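Endoglucanase E (Clostridium thermocellum, PDB 2WAO) probably removes acetyl groups from plant cell-wall polysaccharides through its carbohydrate esterase domain, which also binds cellulose chains in its active site, as part of a cellulase. Local coordinates at residues 21-34 / 92-105. Numbering follows the deposited sequence.
Sequences DPNGPKCAWSGSNV and WKRTEASLGEVQFL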
loop_
_atom_site.group_PDB
_atom_site.type_symbol
_atom_site.label_atom_id
_atom_site.label_comp_id
_atom_site.label_asym_id
_atom_site.label_seq_id
_atom_site.Cartn_x
_atom_site.Cartn_y
_atom_site.Cartn_z
ATOM N N ASP A 21 3.572 -22.058 6.432
ATOM C CA ASP A 21 4.773 -22.497 7.156
ATOM C C ASP A 21 4.575 -22.324 8.669
ATOM O O ASP A 21 4.456 -21.196 9.151
ATOM C CB ASP A 21 5.972 -21.672 6.700
ATOM C CG ASP A 21 7.300 -22.142 7.324
ATOM O OD1 ASP A 21 7.303 -22.981 8.261
ATOM O OD2 ASP A 21 8.350 -21.654 6.881
ATOM N N PRO A 22 4.602 -23.443 9.438
ATOM C CA PRO A 22 4.392 -23.312 10.894
ATOM C C PRO A 22 5.475 -22.473 11.594
ATOM O O PRO A 22 5.232 -21.977 12.686
ATOM C CB PRO A 22 4.382 -24.778 11.400
ATOM C CG PRO A 22 5.191 -25.553 10.366
ATOM C CD PRO A 22 4.878 -24.847 9.027
ATOM N N ASN A 23 6.642 -22.287 10.979
ATOM C CA ASN A 23 7.675 -21.413 11.570
ATOM C C ASN A 23 7.289 -19.924 11.664
ATOM O O ASN A 23 7.833 -19.191 12.471
ATOM C CB ASN A 23 8.984 -21.525 10.792
ATOM C CG ASN A 23 9.780 -22.779 11.135
ATOM O OD1 ASN A 23 10.309 -23.433 10.246
ATOM N ND2 ASN A 23 9.864 -23.116 12.406
ATOM N N GLY A 24 6.351 -19.473 10.840
ATOM C CA GLY A 24 5.935 -18.067 10.927
ATOM C C GLY A 24 5.256 -17.589 9.657
ATOM O O GLY A 24 5.571 -18.087 8.564
ATOM N N PRO A 25 4.319 -16.645 9.801
ATOM C CA PRO A 25 3.559 -16.055 8.699
ATOM C C PRO A 25 4.484 -15.294 7.781
ATOM O O PRO A 25 5.499 -14.752 8.247
ATOM C CB PRO A 25 2.601 -15.089 9.387
ATOM C CG PRO A 25 2.561 -15.512 10.798
ATOM C CD PRO A 25 3.907 -16.087 11.100
ATOM N N LYS A 26 4.151 -15.319 6.489
ATOM C CA LYS A 26 4.918 -14.683 5.445
ATOM C C LYS A 26 4.071 -13.630 4.773
ATOM O O LYS A 26 2.853 -13.786 4.664
ATOM C CB LYS A 26 5.310 -15.699 4.384
ATOM C CG LYS A 26 6.266 -16.787 4.859
ATOM C CD LYS A 26 6.796 -17.503 3.639
ATOM C CE LYS A 26 6.776 -18.964 3.916
ATOM N NZ LYS A 26 7.367 -19.743 2.792
ATOM N N CYS A 27 4.723 -12.545 4.343
ATOM C CA CYS A 27 4.011 -11.443 3.673
ATOM C C CYS A 27 4.967 -10.757 2.695
ATOM O O CYS A 27 6.193 -10.998 2.732
ATOM C CB CYS A 27 3.441 -10.429 4.650
ATOM S SG CYS A 27 4.721 -9.479 5.420
ATOM N N ALA A 28 4.401 -9.933 1.811
ATOM C CA ALA A 28 5.196 -9.300 0.757
ATOM C C ALA A 28 4.772 -7.854 0.530
ATOM O O ALA A 28 5.606 -6.957 0.411
ATOM C CB ALA A 28 5.076 -10.073 -0.529
ATOM N N TRP A 29 3.470 -7.611 0.489
ATOM C CA TRP A 29 3.009 -6.290 0.041
ATOM C C TRP A 29 3.388 -5.144 0.969
ATOM O O TRP A 29 3.417 -5.297 2.210
ATOM C CB TRP A 29 1.515 -6.290 -0.241
ATOM C CG TRP A 29 1.116 -7.264 -1.327
ATOM C CD1 TRP A 29 0.516 -8.485 -1.142
ATOM C CD2 TRP A 29 1.305 -7.121 -2.745
ATOM N NE1 TRP A 29 0.294 -9.099 -2.370
ATOM C CE2 TRP A 29 0.771 -8.288 -3.361
ATOM C CE3 TRP A 29 1.817 -6.091 -3.572
ATOM C CZ2 TRP A 29 0.753 -8.463 -4.759
ATOM C CZ3 TRP A 29 1.800 -6.265 -4.949
ATOM C CH2 TRP A 29 1.283 -7.450 -5.538
ATOM N N SER A 30 3.653 -3.979 0.358
ATOM C CA SER A 30 3.858 -2.728 1.107
ATOM C C SER A 30 2.844 -2.603 2.249
ATOM O O SER A 30 1.651 -2.848 2.081
ATOM C CB SER A 30 3.604 -1.506 0.213
ATOM O OG SER A 30 4.474 -1.466 -0.870
ATOM N N GLY A 31 3.311 -2.140 3.391
ATOM C CA GLY A 31 2.374 -1.775 4.438
ATOM C C GLY A 31 1.819 -2.983 5.212
ATOM O O GLY A 31 1.014 -2.792 6.140
ATOM N N SER A 32 2.216 -4.206 4.831
ATOM C CA SER A 32 1.913 -5.395 5.685
ATOM C C SER A 32 2.352 -5.043 7.096
ATOM O O SER A 32 3.472 -4.508 7.281
ATOM C CB SER A 32 2.650 -6.648 5.228
ATOM O OG SER A 32 2.268 -7.014 3.911
ATOM N N ASN A 33 1.525 -5.357 8.100
ATOM C CA ASN A 33 1.914 -5.018 9.462
ATOM C C ASN A 33 1.350 -5.973 10.489
ATOM O O ASN A 33 0.331 -6.625 10.234
ATOM C CB ASN A 33 1.600 -3.545 9.831
ATOM C CG ASN A 33 0.134 -3.247 9.841
ATOM O OD1 ASN A 33 -0.531 -3.333 10.898
ATOM N ND2 ASN A 33 -0.402 -2.898 8.666
ATOM N N VAL A 34 2.096 -6.107 11.584
ATOM C CA VAL A 34 1.759 -7.023 12.666
ATOM C C VAL A 34 1.401 -6.108 13.834
ATOM O O VAL A 34 2.104 -5.132 14.128
ATOM C CB VAL A 34 2.989 -7.917 13.038
ATOM C CG1 VAL A 34 2.630 -8.847 14.161
ATOM C CG2 VAL A 34 3.461 -8.737 11.792
ATOM N N TRP A 92 5.700 -2.453 11.031
ATOM C CA TRP A 92 5.232 -2.069 9.689
ATOM C C TRP A 92 6.300 -2.336 8.627
ATOM O O TRP A 92 7.478 -1.943 8.790
ATOM C CB TRP A 92 4.875 -0.576 9.707
ATOM C CG TRP A 92 4.297 -0.003 8.425
ATOM C CD1 TRP A 92 4.982 0.360 7.280
ATOM C CD2 TRP A 92 2.909 0.231 8.156
ATOM N NE1 TRP A 92 4.093 0.796 6.330
ATOM C CE2 TRP A 92 2.820 0.753 6.849
ATOM C CE3 TRP A 92 1.726 0.075 8.912
ATOM C CZ2 TRP A 92 1.593 1.131 6.267
ATOM C CZ3 TRP A 92 0.494 0.437 8.313
ATOM C CH2 TRP A 92 0.457 0.996 7.018
ATOM N N LYS A 93 5.911 -3.031 7.560
ATOM C CA LYS A 93 6.818 -3.292 6.460
ATOM C C LYS A 93 6.797 -2.036 5.555
ATOM O O LYS A 93 5.797 -1.734 4.854
ATOM C CB LYS A 93 6.400 -4.532 5.663
ATOM C CG LYS A 93 7.409 -4.875 4.546
ATOM C CD LYS A 93 6.900 -6.099 3.711
ATOM C CE LYS A 93 8.014 -6.694 2.836
ATOM N NZ LYS A 93 8.077 -6.131 1.413
ATOM N N ARG A 94 7.873 -1.279 5.597
ATOM C CA ARG A 94 7.915 -0.016 4.810
ATOM C C ARG A 94 7.989 -0.217 3.308
ATOM O O ARG A 94 7.361 0.537 2.535
ATOM C CB ARG A 94 9.120 0.803 5.242
ATOM C CG ARG A 94 8.985 1.265 6.662
ATOM C CD ARG A 94 10.365 1.741 7.217
ATOM N NE ARG A 94 11.111 2.733 6.377
ATOM C CZ ARG A 94 11.184 4.054 6.600
ATOM N NH1 ARG A 94 10.484 4.659 7.573
ATOM N NH2 ARG A 94 11.943 4.811 5.820
ATOM N N THR A 95 8.797 -1.191 2.928
ATOM C CA THR A 95 9.233 -1.441 1.558
ATOM C C THR A 95 8.294 -2.375 0.787
ATOM O O THR A 95 7.534 -3.177 1.356
ATOM C CB THR A 95 10.648 -2.046 1.571
ATOM O OG1 THR A 95 10.728 -2.959 2.676
ATOM C CG2 THR A 95 11.715 -0.938 1.765
ATOM N N GLU A 96 8.354 -2.292 -0.530
ATOM C CA GLU A 96 7.385 -2.991 -1.377
ATOM C C GLU A 96 7.718 -4.466 -1.638
ATOM O O GLU A 96 8.800 -4.985 -1.267
ATOM C CB GLU A 96 7.234 -2.242 -2.692
ATOM C CG GLU A 96 8.577 -2.179 -3.483
ATOM C CD GLU A 96 8.415 -1.379 -4.751
ATOM O OE1 GLU A 96 7.847 -1.915 -5.735
ATOM O OE2 GLU A 96 8.837 -0.180 -4.734
ATOM N N ALA A 97 6.774 -5.122 -2.291
ATOM C CA ALA A 97 6.817 -6.578 -2.499
ATOM C C ALA A 97 8.035 -6.957 -3.337
ATOM O O ALA A 97 8.683 -8.010 -3.096
ATOM C CB ALA A 97 5.510 -7.036 -3.162
ATOM N N SER A 98 8.387 -6.097 -4.290
ATOM C CA SER A 98 9.535 -6.421 -5.160
ATOM C C SER A 98 10.868 -6.525 -4.385
ATOM O O SER A 98 11.835 -7.106 -4.895
ATOM C CB SER A 98 9.676 -5.438 -6.329
ATOM O OG SER A 98 10.052 -4.167 -5.858
ATOM N N LEU A 99 10.947 -5.977 -3.177
ATOM C CA LEU A 99 12.184 -6.080 -2.387
ATOM C C LEU A 99 12.265 -7.369 -1.528
ATOM O O LEU A 99 13.238 -7.578 -0.794
ATOM C CB LEU A 99 12.389 -4.851 -1.509
ATOM C CG LEU A 99 12.710 -3.604 -2.306
ATOM C CD1 LEU A 99 12.442 -2.343 -1.500
ATOM C CD2 LEU A 99 14.184 -3.636 -2.852
ATOM N N GLY A 100 11.243 -8.211 -1.602
ATOM C CA GLY A 100 11.388 -9.565 -1.090
ATOM C C GLY A 100 10.328 -9.915 -0.082
ATOM O O GLY A 100 9.775 -9.045 0.578
ATOM N N GLU A 101 10.065 -11.208 0.058
ATOM C CA GLU A 101 9.124 -11.701 1.078
ATOM C C GLU A 101 9.757 -11.639 2.440
ATOM O O GLU A 101 10.984 -11.731 2.578
ATOM C CB GLU A 101 8.714 -13.160 0.792
ATOM C CG GLU A 101 8.065 -13.285 -0.563
ATOM C CD GLU A 101 7.978 -14.728 -1.057
ATOM O OE1 GLU A 101 8.258 -15.653 -0.236
ATOM O OE2 GLU A 101 7.646 -14.920 -2.264
ATOM N N VAL A 102 8.916 -11.497 3.452
ATOM C CA VAL A 102 9.370 -11.384 4.824
ATOM C C VAL A 102 8.591 -12.423 5.636
ATOM O O VAL A 102 7.380 -12.585 5.443
ATOM C CB VAL A 102 9.021 -9.977 5.328
ATOM C CG1 VAL A 102 9.061 -9.847 6.909
ATOM C CG2 VAL A 102 9.948 -8.975 4.643
ATOM N N GLN A 103 9.288 -13.080 6.541
ATOM C CA GLN A 103 8.650 -14.060 7.424
ATOM C C GLN A 103 8.893 -13.599 8.857
ATOM O O GLN A 103 10.032 -13.241 9.223
ATOM C CB GLN A 103 9.247 -15.441 7.147
ATOM C CG GLN A 103 8.612 -16.579 7.969
ATOM C CD GLN A 103 9.080 -17.963 7.554
ATOM O OE1 GLN A 103 10.234 -18.149 7.103
ATOM N NE2 GLN A 103 8.176 -18.952 7.668
ATOM N N PHE A 104 7.820 -13.588 9.653
ATOM C CA PHE A 104 7.909 -13.234 11.052
ATOM C C PHE A 104 8.071 -14.514 11.816
ATOM O O PHE A 104 7.214 -15.411 11.747
ATOM C CB PHE A 104 6.699 -12.387 11.524
ATOM C CG PHE A 104 6.635 -11.073 10.828
ATOM C CD1 PHE A 104 7.481 -10.046 11.200
ATOM C CD2 PHE A 104 5.797 -10.903 9.733
ATOM C CE1 PHE A 104 7.470 -8.830 10.512
ATOM C CE2 PHE A 104 5.773 -9.699 9.023
ATOM C CZ PHE A 104 6.612 -8.656 9.423
ATOM N N LEU A 105 9.208 -14.625 12.489
ATOM C CA LEU A 105 9.553 -15.877 13.141
ATOM C C LEU A 105 9.314 -15.896 14.646
ATOM O O LEU A 105 9.559 -16.918 15.274
ATOM C CB LEU A 105 10.981 -16.285 12.796
ATOM C CG LEU A 105 11.174 -16.590 11.319
ATOM C CD1 LEU A 105 12.680 -16.560 11.075
ATOM C CD2 LEU A 105 10.573 -17.947 10.933
HETATM O O HOH W 1 9.870 -19.985 14.244
HETATM O O HOH W 2 7.521 -18.805 14.923
HETATM O O HOH W 3 6.388 0.361 -0.211
HETATM O O HOH W 4 4.155 -3.613 -2.488
#
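K93 reaches from one strand into the loop that A28 and W29 form, a worked example of how a buried lysine can tie loop carbonyls together. Its CB lies against S32 O, the acceptor of its own backbone N. CG then leaves anti to the backbone N (chi1 -176°), and the chain stays extended as far as CE, CD packing beside the carbonyl oxygens of A28 and W29. CE comes closer to A28 O, and a bend at chi4 (-93°) delivers NZ, which donates to A28 O at 2.8 Å, to T95 O and weakly to G100 O. These two good bonds and the weaker one probably satisfy the buried ammonium.

In the type II turn W29 to S32, G31 N bonds back to K93 O. G31 CA sits over the W92 indole, 3.5 Å from CZ2. The N33 amide plane is 11° from that indole; ND2 donates to G31 O, and OD1 is taken by N14.

V34 CG2 stands over the centre of the F104 ring, 3.8 Å from the centroid; C27 SG meets the edge, and V102 CG1 covers the opposite face. At the far end Q103 NE2 spends both hydrogens in its amide plane, on D21 OD2 (2.8 Å) and G24 O (2.9 Å), fixing the amide's rotation.

The segments join two antiparallel sheets of the N-terminal beta-sandwich of family 2 carbohydrate esterases; E96, between the two strands, hydrogen-bonds S176 of the glycan pocket, its side chain about 5 Å from a bound glucose, so this edge meets the pocket of the neighbouring SGNH-hydrolase domain.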